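Local coordinates for protein phosphoglycerate kinase (Coxiella burnetii, PDB 4NG4) that catalyses the reversible transfer of a phosphoryl group between ATP and 3-phosphoglycerate, an ATP-yielding step of glycolysis, at residues A[46-51]-A[86-91]; A[232-237]-A[243-248]; A[271-276]-A[291-296]. All coordinates share one frame; numbering follows the deposited sequence.

Contact 1 (A[46-51]-A[86-91])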
ATOM      1  N   GLU A  46      13.646  -7.784  -2.377  1.00 47.83           N
ATOM      2  CA  GLU A  46      12.834  -7.886  -1.170  1.00 48.98           C
ATOM      3  C   GLU A  46      11.527  -8.649  -1.435  1.00 45.85           C
ATOM      4  O   GLU A  46      11.015  -9.326  -0.534  1.00 47.18           O
ATOM      5  CB  GLU A  46      12.574  -6.482  -0.583  1.00 50.03           C
ATOM      6  CG  GLU A  46      11.625  -6.405   0.628  1.00 51.48           C
ATOM      7  CD  GLU A  46      12.155  -7.058   1.900  1.00 56.50           C
ATOM      8  OE1 GLU A  46      13.021  -7.953   1.819  1.00 58.33           O
ATOM      9  OE2 GLU A  46      11.674  -6.684   2.993  1.00 59.10           O
ATOM     10  N   ARG A  47      11.025  -8.572  -2.670  1.00 42.10           N
ATOM     11  CA  ARG A  47       9.757  -9.200  -3.028  1.00 39.40           C
ATOM     12  C   ARG A  47       9.902 -10.694  -3.147  1.00 40.13           C
ATOM     13  O   ARG A  47       8.997 -11.439  -2.772  1.00 40.45           O
ATOM     14  CB  ARG A  47       9.210  -8.640  -4.332  1.00 35.97           C
ATOM     15  CG  ARG A  47       9.315  -7.144  -4.409  1.00 35.88           C
ATOM     16  CD  ARG A  47       8.383  -6.513  -5.418  1.00 32.84           C
ATOM     17  NE  ARG A  47       8.648  -5.073  -5.480  1.00 34.47           N
ATOM     18  CZ  ARG A  47       7.894  -4.178  -6.113  1.00 33.41           C
ATOM     19  NH1 ARG A  47       6.800  -4.546  -6.760  1.00 31.30           N
ATOM     20  NH2 ARG A  47       8.244  -2.901  -6.084  1.00 35.65           N
ATOM     21  N   ILE A  48      11.032 -11.140  -3.677  1.00 41.12           N
ATOM     22  CA  ILE A  48      11.310 -12.575  -3.731  1.00 42.31           C
ATOM     23  C   ILE A  48      11.452 -13.112  -2.307  1.00 45.72           C
ATOM     24  O   ILE A  48      10.827 -14.114  -1.955  1.00 46.31           O
ATOM     25  CB  ILE A  48      12.595 -12.902  -4.524  1.00 43.55           C
ATOM     26  CG1 ILE A  48      12.507 -12.358  -5.960  1.00 40.75           C
ATOM     27  CG2 ILE A  48      12.837 -14.407  -4.542  1.00 44.86           C
ATOM     28  CD1 ILE A  48      13.850 -11.913  -6.515  1.00 41.95           C
ATOM     29  N   VAL A  49      12.262 -12.424  -1.496  1.00 48.29           N
ATOM     30  CA  VAL A  49      12.490 -12.809  -0.093  1.00 52.16           C
ATOM     31  C   VAL A  49      11.158 -12.903   0.675  1.00 51.39           C
ATOM     32  O   VAL A  49      10.969 -13.793   1.511  1.00 53.87           O
ATOM     33  CB  VAL A  49      13.475 -11.825   0.635  1.00 55.33           C
ATOM     34  CG1 VAL A  49      13.509 -12.091   2.138  1.00 59.07           C
ATOM     35  CG2 VAL A  49      14.883 -11.922   0.059  1.00 57.15           C
ATOM     36  N   ARG A  50      10.239 -11.988   0.366  1.00 48.01           N
ATOM     37  CA  ARG A  50       8.913 -11.962   0.991  1.00 47.25           C
ATOM     38  C   ARG A  50       8.045 -13.132   0.492  1.00 45.77           C
ATOM     39  O   ARG A  50       7.393 -13.809   1.274  1.00 47.29           O
ATOM     40  CB  ARG A  50       8.228 -10.615   0.705  1.00 44.51           C
ATOM     41  CG  ARG A  50       7.753  -9.821   1.936  1.00 46.29           C
ATOM     42  CD  ARG A  50       8.024  -8.301   1.797  1.00 45.51           C
ATOM     43  NE  ARG A  50       7.910  -7.843   0.407  1.00 42.33           N
ATOM     44  CZ  ARG A  50       8.232  -6.627  -0.034  1.00 41.86           C
ATOM     45  NH1 ARG A  50       8.675  -5.692   0.813  1.00 45.66           N
ATOM     46  NH2 ARG A  50       8.097  -6.337  -1.330  1.00 36.10           N
ATOM     47  N   ALA A  51       8.066 -13.380  -0.811  1.00 43.35           N
ATOM     48  CA  ALA A  51       7.257 -14.438  -1.412  1.00 42.20           C
ATOM     49  C   ALA A  51       7.772 -15.858  -1.125  1.00 45.16           C
ATOM     50  O   ALA A  51       7.022 -16.829  -1.272  1.00 45.40           O
ATOM     51  CB  ALA A  51       7.143 -14.217  -2.920  1.00 38.60           C
ATOM     52  N   ALA A  86      13.354 -14.372 -16.273  1.00 35.20           N
ATOM     53  CA  ALA A  86      14.541 -15.237 -16.265  1.00 38.68           C
ATOM     54  C   ALA A  86      15.442 -14.980 -15.053  1.00 40.49           C
ATOM     55  O   ALA A  86      15.710 -15.909 -14.295  1.00 42.60           O
ATOM     56  CB  ALA A  86      15.344 -15.094 -17.596  1.00 39.87           C
ATOM     57  N   PRO A  87      15.899 -13.721 -14.851  1.00 40.42           N
ATOM     58  CA  PRO A  87      16.764 -13.421 -13.689  1.00 42.72           C
ATOM     59  C   PRO A  87      16.123 -13.788 -12.344  1.00 42.32           C
ATOM     60  O   PRO A  87      16.813 -14.189 -11.409  1.00 45.44           O
ATOM     61  CB  PRO A  87      16.996 -11.906 -13.797  1.00 41.81           C
ATOM     62  CG  PRO A  87      16.771 -11.581 -15.240  1.00 40.39           C
ATOM     63  CD  PRO A  87      15.653 -12.504 -15.656  1.00 38.58           C
ATOM     64  N   VAL A  88      14.807 -13.668 -12.265  1.00 39.31           N
ATOM     65  CA  VAL A  88      14.090 -14.103 -11.089  1.00 39.18           C
ATOM     66  C   VAL A  88      14.243 -15.608 -10.945  1.00 41.60           C
ATOM     67  O   VAL A  88      14.576 -16.090  -9.864  1.00 44.29           O
ATOM     68  CB  VAL A  88      12.598 -13.766 -11.174  1.00 35.87           C
ATOM     69  CG1 VAL A  88      11.887 -14.177  -9.872  1.00 36.28           C
ATOM     70  CG2 VAL A  88      12.412 -12.285 -11.476  1.00 33.53           C
ATOM     71  N   ALA A  89      14.028 -16.336 -12.042  1.00 41.34           N
ATOM     72  CA  ALA A  89      14.061 -17.806 -12.051  1.00 43.52           C
ATOM     73  C   ALA A  89      15.407 -18.369 -11.582  1.00 47.97           C
ATOM     74  O   ALA A  89      15.470 -19.435 -10.942  1.00 50.65           O
ATOM     75  CB  ALA A  89      13.726 -18.327 -13.436  1.00 42.74           C
ATOM     76  N   ARG A  90      16.484 -17.665 -11.911  1.00 49.07           N
ATOM     77  CA  ARG A  90      17.795 -18.033 -11.409  1.00 53.57           C
ATOM     78  C   ARG A  90      17.868 -17.713  -9.921  1.00 54.61           C
ATOM     79  O   ARG A  90      18.353 -18.514  -9.124  1.00 58.23           O
ATOM     80  CB  ARG A  90      18.891 -17.290 -12.179  1.00 54.90           C
ATOM     81  CG  ARG A  90      19.094 -17.813 -13.604  1.00 55.77           C
ATOM     82  CD  ARG A  90      20.163 -17.025 -14.361  1.00 57.92           C
ATOM     83  NE  ARG A  90      19.689 -15.699 -14.758  1.00 54.93           N
ATOM     84  CZ  ARG A  90      20.427 -14.789 -15.399  1.00 55.62           C
ATOM     85  NH1 ARG A  90      21.697 -15.045 -15.726  1.00 59.55           N
ATOM     86  NH2 ARG A  90      19.892 -13.614 -15.712  1.00 52.24           N
ATOM     87  N   LEU A  91      17.367 -16.538  -9.551  1.00 51.75           N
ATOM     88  CA  LEU A  91      17.441 -16.073  -8.170  1.00 52.88           C
ATOM     89  C   LEU A  91      16.520 -16.859  -7.223  1.00 52.81           C
ATOM     90  O   LEU A  91      16.775 -16.911  -6.024  1.00 55.37           O
ATOM     91  CB  LEU A  91      17.152 -14.567  -8.118  1.00 50.29           C
ATOM     92  CG  LEU A  91      17.625 -13.754  -6.901  1.00 52.28           C
ATOM     93  CD1 LEU A  91      16.570 -13.747  -5.814  1.00 51.13           C
ATOM     94  CD2 LEU A  91      18.959 -14.249  -6.369  1.00 56.54           C
TER

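Contact 2 (A[232-237]-A[243-248])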
ATOM      1  N   PHE A 232      -7.252  22.515   4.168  1.00 18.73           N
ATOM      2  CA  PHE A 232      -8.240  22.589   5.245  1.00 19.31           C
ATOM      3  C   PHE A 232      -8.183  23.923   5.992  1.00 19.85           C
ATOM      4  O   PHE A 232      -9.220  24.552   6.257  1.00 20.40           O
ATOM      5  CB  PHE A 232      -8.075  21.422   6.222  1.00 19.30           C
ATOM      6  CG  PHE A 232      -8.795  20.167   5.800  1.00 18.43           C
ATOM      7  CD1 PHE A 232     -10.107  19.963   6.165  1.00 19.34           C
ATOM      8  CD2 PHE A 232      -8.152  19.204   5.069  1.00 17.34           C
ATOM      9  CE1 PHE A 232     -10.778  18.821   5.798  1.00 20.23           C
ATOM     10  CE2 PHE A 232      -8.800  18.068   4.690  1.00 18.31           C
ATOM     11  CZ  PHE A 232     -10.129  17.870   5.055  1.00 20.22           C
ATOM     12  N   LEU A 233      -6.966  24.344   6.317  1.00 19.52           N
ATOM     13  CA  LEU A 233      -6.728  25.636   6.927  1.00 20.05           C
ATOM     14  C   LEU A 233      -7.311  26.804   6.097  1.00 20.78           C
ATOM     15  O   LEU A 233      -7.725  27.830   6.646  1.00 21.79           O
ATOM     16  CB  LEU A 233      -5.222  25.832   7.117  1.00 20.31           C
ATOM     17  CG  LEU A 233      -4.418  25.021   8.155  1.00 19.64           C
ATOM     18  CD1 LEU A 233      -2.946  25.444   8.152  1.00 18.68           C
ATOM     19  CD2 LEU A 233      -4.984  25.195   9.550  1.00 18.77           C
ATOM     20  N   LYS A 234      -7.333  26.661   4.776  1.00 20.48           N
ATOM     21  CA  LYS A 234      -7.833  27.715   3.902  1.00 21.19           C
ATOM     22  C   LYS A 234      -9.367  27.640   3.763  1.00 22.01           C
ATOM     23  O   LYS A 234     -10.045  28.678   3.637  1.00 22.75           O
ATOM     24  CB  LYS A 234      -7.140  27.619   2.540  1.00 21.02           C
ATOM     25  CG  LYS A 234      -7.564  28.660   1.512  1.00 22.00           C
ATOM     26  CD  LYS A 234      -6.409  28.957   0.614  1.00 22.82           C
ATOM     27  CE  LYS A 234      -6.813  29.512  -0.717  1.00 24.41           C
ATOM     28  NZ  LYS A 234      -5.534  29.619  -1.522  1.00 24.31           N
ATOM     29  N   ALA A 235      -9.913  26.423   3.808  1.00 21.73           N
ATOM     30  CA  ALA A 235     -11.367  26.230   3.922  1.00 22.57           C
ATOM     31  C   ALA A 235     -11.904  26.865   5.184  1.00 23.15           C
ATOM     32  O   ALA A 235     -13.018  27.342   5.179  1.00 24.61           O
ATOM     33  CB  ALA A 235     -11.726  24.753   3.902  1.00 22.36           C
ATOM     34  N   GLN A 236     -11.114  26.866   6.254  1.00 22.83           N
ATOM     35  CA  GLN A 236     -11.494  27.515   7.515  1.00 24.17           C
ATOM     36  C   GLN A 236     -11.350  29.040   7.509  1.00 24.79           C
ATOM     37  O   GLN A 236     -11.808  29.708   8.423  1.00 25.73           O
ATOM     38  CB  GLN A 236     -10.687  26.938   8.681  1.00 23.95           C
ATOM     39  CG  GLN A 236     -11.108  25.522   9.062  1.00 25.12           C
ATOM     40  CD  GLN A 236     -10.932  25.250  10.534  1.00 27.45           C
ATOM     41  OE1 GLN A 236     -10.055  25.815  11.208  1.00 30.11           O
ATOM     42  NE2 GLN A 236     -11.775  24.389  11.050  1.00 29.86           N
ATOM     43  N   GLY A 237     -10.695  29.582   6.497  1.00 24.42           N
ATOM     44  CA  GLY A 237     -10.599  31.027   6.336  1.00 25.54           C
ATOM     45  C   GLY A 237      -9.271  31.639   6.758  1.00 25.14           C
ATOM     46  O   GLY A 237      -9.148  32.851   6.814  1.00 25.86           O
ATOM     47  N   SER A 243       1.337  28.853  -0.139  1.00 23.00           N
ATOM     48  CA  SER A 243       1.323  27.421   0.245  1.00 22.22           C
ATOM     49  C   SER A 243       0.563  26.573  -0.748  1.00 21.90           C
ATOM     50  O   SER A 243      -0.414  27.026  -1.326  1.00 22.10           O
ATOM     51  CB  SER A 243       0.695  27.197   1.636  1.00 21.14           C
ATOM     52  OG  SER A 243       1.330  27.979   2.628  1.00 21.25           O
ATOM     53  N   LEU A 244       1.020  25.330  -0.912  1.00 22.20           N
ATOM     54  CA  LEU A 244       0.354  24.350  -1.739  1.00 22.05           C
ATOM     55  C   LEU A 244      -1.057  24.099  -1.204  1.00 21.66           C
ATOM     56  O   LEU A 244      -1.244  23.859  -0.003  1.00 21.31           O
ATOM     57  CB  LEU A 244       1.139  23.048  -1.754  1.00 22.20           C
ATOM     58  CG  LEU A 244       0.858  22.157  -2.980  1.00 23.57           C
ATOM     59  CD1 LEU A 244       1.406  22.818  -4.266  1.00 25.24           C
ATOM     60  CD2 LEU A 244       1.423  20.752  -2.781  1.00 22.16           C
ATOM     61  N   CYS A 245      -2.042  24.209  -2.091  1.00 22.04           N
ATOM     62  CA  CYS A 245      -3.443  24.000  -1.764  1.00 22.20           C
ATOM     63  C   CYS A 245      -4.234  23.727  -3.029  1.00 22.16           C
ATOM     64  O   CYS A 245      -3.823  24.091  -4.131  1.00 22.94           O
ATOM     65  CB  CYS A 245      -4.040  25.218  -1.055  1.00 22.31           C
ATOM     66  SG  CYS A 245      -4.368  26.651  -2.147  1.00 28.80           S
ATOM     67  N   GLU A 246      -5.383  23.090  -2.863  1.00 21.97           N
ATOM     68  CA  GLU A 246      -6.277  22.840  -3.976  1.00 22.87           C
ATOM     69  C   GLU A 246      -7.535  23.636  -3.733  1.00 23.25           C
ATOM     70  O   GLU A 246      -8.411  23.190  -2.989  1.00 23.29           O
ATOM     71  CB  GLU A 246      -6.575  21.344  -4.113  1.00 22.86           C
ATOM     72  CG  GLU A 246      -5.437  20.559  -4.719  1.00 22.86           C
ATOM     73  CD  GLU A 246      -5.776  19.106  -4.993  1.00 24.20           C
ATOM     74  OE1 GLU A 246      -6.156  18.394  -4.034  1.00 22.23           O
ATOM     75  OE2 GLU A 246      -5.624  18.667  -6.164  1.00 25.06           O
ATOM     76  N   ASN A 247      -7.604  24.824  -4.340  1.00 23.90           N
ATOM     77  CA  ASN A 247      -8.772  25.706  -4.231  1.00 24.54           C
ATOM     78  C   ASN A 247     -10.057  25.016  -4.628  1.00 25.49           C
ATOM     79  O   ASN A 247     -11.121  25.293  -4.077  1.00 26.38           O
ATOM     80  CB  ASN A 247      -8.611  26.939  -5.128  1.00 25.76           C
ATOM     81  CG  ASN A 247      -7.800  28.062  -4.485  1.00 25.37           C
ATOM     82  OD1 ASN A 247      -6.931  27.830  -3.647  1.00 26.99           O
ATOM     83  ND2 ASN A 247      -8.084  29.284  -4.884  1.00 25.85           N
ATOM     84  N   GLU A 248      -9.977  24.124  -5.601  1.00 26.06           N
ATOM     85  CA  GLU A 248     -11.187  23.509  -6.132  1.00 27.69           C
ATOM     86  C   GLU A 248     -11.834  22.515  -5.184  1.00 27.21           C
ATOM     87  O   GLU A 248     -12.948  22.052  -5.440  1.00 28.55           O
ATOM     88  CB  GLU A 248     -10.927  22.903  -7.516  1.00 28.86           C
ATOM     89  CG  GLU A 248     -11.296  23.890  -8.636  1.00 30.87           C
ATOM     90  CD  GLU A 248     -10.614  23.602  -9.937  1.00 32.27           C
ATOM     91  OE1 GLU A 248     -10.019  22.523 -10.067  1.00 32.39           O
ATOM     92  OE2 GLU A 248     -10.679  24.457 -10.838  1.00 34.70           O
TER

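Contact 3 (A[271-276]-A[291-296])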
ATOM      1  N   VAL A 271      -1.807  24.576  14.250  1.00 24.56           N
ATOM      2  CA  VAL A 271      -1.928  25.917  14.867  1.00 25.57           C
ATOM      3  C   VAL A 271      -0.641  26.743  14.672  1.00 26.32           C
ATOM      4  O   VAL A 271      -0.693  27.971  14.593  1.00 27.34           O
ATOM      5  CB  VAL A 271      -2.322  25.865  16.356  1.00 26.63           C
ATOM      6  CG1 VAL A 271      -3.428  24.864  16.583  1.00 25.42           C
ATOM      7  CG2 VAL A 271      -1.129  25.522  17.204  1.00 28.52           C
ATOM      8  N   ASP A 272       0.504  26.067  14.592  1.00 26.38           N
ATOM      9  CA  ASP A 272       1.766  26.712  14.215  1.00 27.15           C
ATOM     10  C   ASP A 272       2.480  25.942  13.091  1.00 26.15           C
ATOM     11  O   ASP A 272       2.346  24.725  12.993  1.00 25.58           O
ATOM     12  CB  ASP A 272       2.686  26.921  15.440  1.00 29.07           C
ATOM     13  CG  ASP A 272       3.016  25.625  16.200  1.00 29.36           C
ATOM     14  OD1 ASP A 272       2.556  24.527  15.824  1.00 28.67           O
ATOM     15  OD2 ASP A 272       3.760  25.724  17.197  1.00 30.33           O
ATOM     16  N   VAL A 273       3.222  26.667  12.250  1.00 26.38           N
ATOM     17  CA  VAL A 273       3.872  26.114  11.044  1.00 25.39           C
ATOM     18  C   VAL A 273       5.252  26.726  10.825  1.00 26.58           C
ATOM     19  O   VAL A 273       5.560  27.773  11.385  1.00 27.68           O
ATOM     20  CB  VAL A 273       3.040  26.416   9.765  1.00 24.21           C
ATOM     21  CG1 VAL A 273       1.735  25.633   9.753  1.00 22.70           C
ATOM     22  CG2 VAL A 273       2.768  27.900   9.646  1.00 24.64           C
ATOM     23  N   ILE A 274       6.092  26.095  10.015  1.00 26.22           N
ATOM     24  CA  ILE A 274       7.339  26.752   9.645  1.00 27.85           C
ATOM     25  C   ILE A 274       7.326  27.150   8.186  1.00 26.87           C
ATOM     26  O   ILE A 274       7.072  26.336   7.305  1.00 25.55           O
ATOM     27  CB  ILE A 274       8.591  25.927   9.962  1.00 29.32           C
ATOM     28  CG1 ILE A 274       9.849  26.749   9.680  1.00 31.76           C
ATOM     29  CG2 ILE A 274       8.640  24.693   9.127  1.00 29.28           C
ATOM     30  CD1 ILE A 274      10.995  26.471  10.670  1.00 36.20           C
ATOM     31  N   VAL A 275       7.614  28.423   7.952  1.00 27.69           N
ATOM     32  CA  VAL A 275       7.472  29.031   6.644  1.00 27.29           C
ATOM     33  C   VAL A 275       8.796  29.584   6.163  1.00 29.05           C
ATOM     34  O   VAL A 275       9.677  29.891   6.951  1.00 30.94           O
ATOM     35  CB  VAL A 275       6.408  30.178   6.650  1.00 26.84           C
ATOM     36  CG1 VAL A 275       5.115  29.718   7.281  1.00 25.19           C
ATOM     37  CG2 VAL A 275       6.908  31.402   7.387  1.00 28.56           C
ATOM     38  N   ALA A 276       8.921  29.685   4.851  1.00 29.11           N
ATOM     39  CA  ALA A 276      10.068  30.292   4.200  1.00 31.14           C
ATOM     40  C   ALA A 276       9.545  30.876   2.903  1.00 31.07           C
ATOM     41  O   ALA A 276       8.433  30.550   2.482  1.00 29.09           O
ATOM     42  CB  ALA A 276      11.135  29.259   3.924  1.00 31.80           C
ATOM     43  N   ASP A 291      -1.926  32.615  12.175  1.00 29.91           N
ATOM     44  CA  ASP A 291      -2.284  34.040  12.042  1.00 31.11           C
ATOM     45  C   ASP A 291      -1.335  34.796  11.127  1.00 30.89           C
ATOM     46  O   ASP A 291      -1.758  35.574  10.280  1.00 30.66           O
ATOM     47  CB  ASP A 291      -2.206  34.768  13.401  1.00 33.51           C
ATOM     48  CG  ASP A 291      -3.108  34.168  14.468  1.00 35.76           C
ATOM     49  OD1 ASP A 291      -4.221  33.692  14.146  1.00 36.94           O
ATOM     50  OD2 ASP A 291      -2.701  34.201  15.653  1.00 40.19           O
ATOM     51  N   ALA A 292      -0.040  34.569  11.346  1.00 30.98           N
ATOM     52  CA  ALA A 292       1.009  35.502  10.921  1.00 31.79           C
ATOM     53  C   ALA A 292       1.606  35.224   9.543  1.00 30.57           C
ATOM     54  O   ALA A 292       2.538  35.918   9.161  1.00 31.91           O
ATOM     55  CB  ALA A 292       2.116  35.546  11.971  1.00 33.17           C
ATOM     56  N   VAL A 293       1.057  34.260   8.796  1.00 28.22           N
ATOM     57  CA  VAL A 293       1.563  33.926   7.460  1.00 27.41           C
ATOM     58  C   VAL A 293       1.261  35.056   6.461  1.00 28.25           C
ATOM     59  O   VAL A 293       0.097  35.328   6.163  1.00 27.77           O
ATOM     60  CB  VAL A 293       0.978  32.586   6.913  1.00 25.48           C
ATOM     61  CG1 VAL A 293       1.528  32.279   5.522  1.00 24.65           C
ATOM     62  CG2 VAL A 293       1.296  31.427   7.853  1.00 24.74           C
ATOM     63  N   THR A 294       2.320  35.686   5.944  1.00 29.55           N
ATOM     64  CA  THR A 294       2.197  36.805   5.014  1.00 30.46           C
ATOM     65  C   THR A 294       2.028  36.285   3.576  1.00 29.69           C
ATOM     66  O   THR A 294       1.975  35.078   3.348  1.00 28.11           O
ATOM     67  CB  THR A 294       3.398  37.770   5.146  1.00 32.65           C
ATOM     68  OG1 THR A 294       4.608  37.137   4.701  1.00 32.66           O
ATOM     69  CG2 THR A 294       3.551  38.209   6.604  1.00 33.48           C
ATOM     70  N   SER A 295       1.936  37.193   2.609  1.00 30.78           N
ATOM     71  CA  SER A 295       1.399  36.845   1.297  1.00 30.15           C
ATOM     72  C   SER A 295       2.357  36.140   0.341  1.00 30.05           C
ATOM     73  O   SER A 295       1.914  35.621  -0.680  1.00 29.64           O
ATOM     74  CB  SER A 295       0.804  38.076   0.613  1.00 31.45           C
ATOM     75  OG  SER A 295       1.811  38.903   0.055  1.00 33.56           O
ATOM     76  N   ASN A 296       3.648  36.114   0.630  1.00 30.94           N
ATOM     77  CA  ASN A 296       4.556  35.315  -0.208  1.00 31.37           C
ATOM     78  C   ASN A 296       5.497  34.450   0.603  1.00 30.81           C
ATOM     79  O   ASN A 296       6.692  34.393   0.334  1.00 31.70           O
ATOM     80  CB  ASN A 296       5.314  36.173  -1.238  1.00 33.50           C
ATOM     81  CG  ASN A 296       6.145  37.246  -0.605  1.00 35.95           C
ATOM     82  OD1 ASN A 296       6.009  37.535   0.582  1.00 37.35           O
ATOM     83  ND2 ASN A 296       7.017  37.855  -1.398  1.00 38.85           N
TER

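Contact 1 (A[46-51]-A[86-91])
Ile48 and Leu91 meet through their methyl ends, the two side chains slanting across each other between a pair of helices. The nearest carbons are Ile48 CD1 and Leu91 CD1, 3.4 Å apart, and Ile48 CG2 adds a second touch at 4.0 Å to Leu91 CD1, so that one leucine methyl sits against both branches of the isoleucine. In Ile48, chi1 of -58° sets CG1 beside the backbone N and CG2 anti to it, and chi2 of 147° carries CD1 out to the leucine. Leu91 reaches across from helix 86-94 with CG roughly anti to its own backbone N (chi1 -159°). One helical turn earlier, Val88 stands beside them, its CG1 4.4 Å from Ile48 CG1. The interface is wholly apolar, with no hydrogen bond across it, and Ile48 is its common element. Val35 also lies against Ile48, and Leu119 of strand 117-120 against Val88. The contact thus joins helix 46-60, which connects the neighbouring parallel strands 26-31 and 64-69 in a beta-alpha-beta crossover, to helix 86-94, which lies in the chain between strands 64-69 and 102-103 of the same six-stranded parallel sheet.

Contact 2 (A[232-237]-A[243-248])
Lys234, near the C-terminal end of helix 227-235, faces Cys245 in the loop that returns past it, with 8.1 Å between the CA atoms of Lys234 and Cys245. A Schellman motif ends the helix: Gly237, at positive phi (102°), returns its N to Lys234 O at 3.1 Å. Opposite, the backbone is extended from Ser243 to Cys245 and tightens into a 3-10 turn at Asn247 and Glu248. No backbone hydrogen bond links the two segments; side chains make the connection. Lys234 leaves the helix with CG anti to its backbone N, bends at chi2 (149°) and carries its ammonium group over to the loop. There NZ donates to Asn247 OD1 at 3.1 Å, lying in the carbonyl plane on a lone pair, with a C=O...N angle of 132°. Cys245 SG lies 3.2 Å from Lys234 NZ, a matter of proximity and not a bond. Lys234 CE also lies beside the sulfur. Leu250 of helix 250-263 touches Lys234, and Thr231, a turn back on helix 227-235, touches Cys245. Within these two segments the ammonium group meets a neutral amide oxygen and a sulfur, and no carboxylate. The link is therefore a charge-to-dipole one, and the charge might at most modestly polarise the nearby sulfur. Because the bond lies at the protein surface, solvent would probably weaken it.

Contact 3 (A[271-276]-A[291-296])
The nearest CA atoms are those of Val275 and Val293, 7.7 Å apart, where strand 272-276 is passed by segment 291-296 with no hydrogen bond between them. Three valines make the contact. Val273 and Val275, two residues apart on the strand, both point toward the loop, and a single methyl of Val293 is set against the pair: Val293 CG2 lies 4.2 Å from Val273 CG2. The same methyl is also 4.2 Å from CG1 of Val275. It gets there because Val293 places CG1 anti to the backbone N (chi1 180°), which sets CG2 beside that nitrogen, facing the strand. All three residues are buried, whereas much of the loop around Val293 is exposed. Ile299 of strand 298-300 also packs on Val273, and Glu297 touches Val275. Strand 272-276 is the central one of a three-stranded antiparallel sheet, hydrogen-bonded to strand 286-289 on one edge and to strand 298-300 on the other. Segment 291-296 belongs to the connection that carries the chain from one outer strand to the other, crossing over one face of the central strand, with Val293 packed on that face.

Overall arrangement
The three contacts fall in both halves of the bilobed kinase. Contact 1 belongs to the half with the predicted phosphoglycerate site: it includes Arg47, and Val88 approaches Leu33 and Leu71 of that site. Contacts 2 and 3 lie across the chain's centre, their own centres about 45 and 48 Å from that of contact 1, in the half holding ADP and magnesium. These two are neighbours, with centres about 13 Å apart and nearest atoms about 5 Å, though they do not touch. Only contact 2 holds a residue of the ADP pocket, Leu244, which touches the nucleotide; in contact 3 the side chain of Val273 stays about 8 Å from ADP and about 11 Å from magnesium.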